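Activator of Hsp90 ATPase homologue 1/2-like C-terminal domain-containing protein (Staphylococcus saprophyticus subsp. saprophyticus, PDB 3Q6A) is of unknown function but belongs to the AHA1 family, whose name suggests kinship with activators of the Hsp90 ATPase. Local coordinates at residues V16-A19 against F20-E24. Residues are numbered along the deposited sequence; the frame is centred on the assembly and turned at random.
Sequences VFEA and FVDPE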
loop_
_atom_site.group_PDB
_atom_site.type_symbol
_atom_site.label_atom_id
_atom_site.label_comp_id
_atom_site.label_asym_id
_atom_site.label_seq_id
_atom_site.Cartn_x
_atom_site.Cartn_y
_atom_site.Cartn_z
ATOM N N VAL D 16 1.708 -0.945 -18.211
ATOM C CA VAL D 16 1.431 -0.178 -16.999
ATOM C C VAL D 16 0.897 1.203 -17.401
ATOM O O VAL D 16 -0.066 1.695 -16.823
ATOM C CB VAL D 16 2.702 -0.003 -16.139
ATOM C CG1 VAL D 16 2.372 0.815 -14.886
ATOM C CG2 VAL D 16 3.260 -1.380 -15.738
ATOM N N PHE D 17 1.527 1.818 -18.399
ATOM C CA PHE D 17 1.109 3.132 -18.886
ATOM C C PHE D 17 -0.348 3.051 -19.319
ATOM O O PHE D 17 -1.168 3.889 -18.940
ATOM C CB PHE D 17 1.986 3.560 -20.072
ATOM C CG PHE D 17 1.549 4.857 -20.728
ATOM C CD1 PHE D 17 1.958 6.089 -20.217
ATOM C CD2 PHE D 17 0.724 4.834 -21.848
ATOM C CE1 PHE D 17 1.546 7.288 -20.822
ATOM C CE2 PHE D 17 0.306 6.021 -22.457
ATOM C CZ PHE D 17 0.720 7.247 -21.942
ATOM N N GLU D 18 -0.672 2.022 -20.099
ATOM C CA GLU D 18 -2.026 1.827 -20.587
ATOM C C GLU D 18 -3.044 1.660 -19.468
ATOM O O GLU D 18 -4.202 2.049 -19.618
ATOM C CB GLU D 18 -2.101 0.609 -21.510
ATOM C CG GLU D 18 -1.495 0.815 -22.897
ATOM C CD GLU D 18 -2.193 1.910 -23.711
ATOM O OE1 GLU D 18 -3.429 1.844 -23.884
ATOM O OE2 GLU D 18 -1.495 2.832 -24.174
ATOM N N ALA D 19 -2.617 1.064 -18.355
ATOM C CA ALA D 19 -3.503 0.847 -17.222
ATOM C C ALA D 19 -4.097 2.159 -16.711
ATOM O O ALA D 19 -5.246 2.179 -16.251
ATOM C CB ALA D 19 -2.744 0.127 -16.086
ATOM N N PHE D 20 -3.331 3.241 -16.797
ATOM C CA PHE D 20 -3.810 4.548 -16.337
ATOM C C PHE D 20 -4.656 5.282 -17.384
ATOM O O PHE D 20 -5.790 5.675 -17.108
ATOM C CB PHE D 20 -2.643 5.480 -15.959
ATOM C CG PHE D 20 -1.927 5.121 -14.663
ATOM C CD1 PHE D 20 -0.888 4.181 -14.646
ATOM C CD2 PHE D 20 -2.264 5.766 -13.471
ATOM C CE1 PHE D 20 -0.193 3.892 -13.455
ATOM C CE2 PHE D 20 -1.580 5.493 -12.273
ATOM C CZ PHE D 20 -0.539 4.552 -12.265
ATOM N N VAL D 21 -4.103 5.462 -18.586
ATOM C CA VAL D 21 -4.796 6.210 -19.638
ATOM C C VAL D 21 -6.013 5.564 -20.297
ATOM O O VAL D 21 -6.867 6.269 -20.840
ATOM C CB VAL D 21 -3.818 6.641 -20.771
ATOM C CG1 VAL D 21 -2.620 7.387 -20.189
ATOM C CG2 VAL D 21 -3.359 5.426 -21.570
ATOM N N ASP D 22 -6.103 4.240 -20.267
ATOM C CA ASP D 22 -7.229 3.552 -20.891
ATOM C C ASP D 22 -8.468 3.561 -20.003
ATOM O O ASP D 22 -8.507 2.895 -18.969
ATOM C CB ASP D 22 -6.852 2.112 -21.217
ATOM C CG ASP D 22 -7.891 1.418 -22.078
ATOM O OD1 ASP D 22 -9.106 1.583 -21.823
ATOM O OD2 ASP D 22 -7.485 0.691 -23.005
ATOM N N PRO D 23 -9.512 4.301 -20.408
ATOM C CA PRO D 23 -10.757 4.393 -19.640
ATOM C C PRO D 23 -11.294 3.055 -19.142
ATOM O O PRO D 23 -11.964 2.996 -18.113
ATOM C CB PRO D 23 -11.716 5.059 -20.625
ATOM C CG PRO D 23 -10.803 5.952 -21.401
ATOM C CD PRO D 23 -9.643 5.027 -21.685
ATOM N N GLU D 24 -10.996 1.982 -19.864
ATOM C CA GLU D 24 -11.476 0.656 -19.479
ATOM C C GLU D 24 -10.582 -0.041 -18.455
ATOM O O GLU D 24 -11.014 -0.989 -17.806
ATOM C CB GLU D 24 -11.582 -0.256 -20.708
ATOM C CG GLU D 24 -12.153 0.402 -21.958
ATOM C CD GLU D 24 -12.428 -0.600 -23.070
ATOM O OE1 GLU D 24 -11.518 -1.391 -23.406
ATOM O OE2 GLU D 24 -13.555 -0.597 -23.607
#
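The C-terminal end of the short helix 13-21, with the Asx turn that follows it, brings F17 and V21 together one turn apart. V21 lays its CG1 methyl over one face of the F17 ring in a CH-pi contact, 4.2 Å from CG1 to the ring centroid and 26° off the normal, while V21 CG2 approaches the ring at F17 CE2 (3.8 Å). With CG anti to the backbone N (chi1 175°), the F17 ring lies beside its own carbonyl carbon, where CZ and CE2 come up to the V21 methyls. A flat aromatic and a branched aliphatic suit this buried spot, where both also touch I68 of strand 67-72. On another side of the helix, F20 turns its edge to the V16 carbonyl, CD1 lying 3.4 Å from V16 O, so that the positive ring rim faces a partly negative oxygen. In this Bet v 1-like fold, an antiparallel sheet packs against the long helix 102-125, and F20 bridges the two: its ring meets that of F81 of strand 75-84 with the planes at about 80°, and touches M115 and L119 of helix 102-125. The small methyl of A19 rests on L119 as well. F17 O is shared by two donors, F20 N three residues on (3.1 Å), 54° out of the carbonyl plane, and, weakly, V21 N four residues on. D22 N then bonds to E18 O at 3.0 Å, and D22 is the first residue to leave helical geometry. Its carboxylate suits the exit, since OD1 takes the backbone N of E24 on its anti side at 2.8 Å, closing an Asx turn that spans P23. E18 OE1 and D22 OD2 are like charges 4.3 Å apart, but the salt bridge of E18 OE2 with R37 would temper the negative charge on the E18 side.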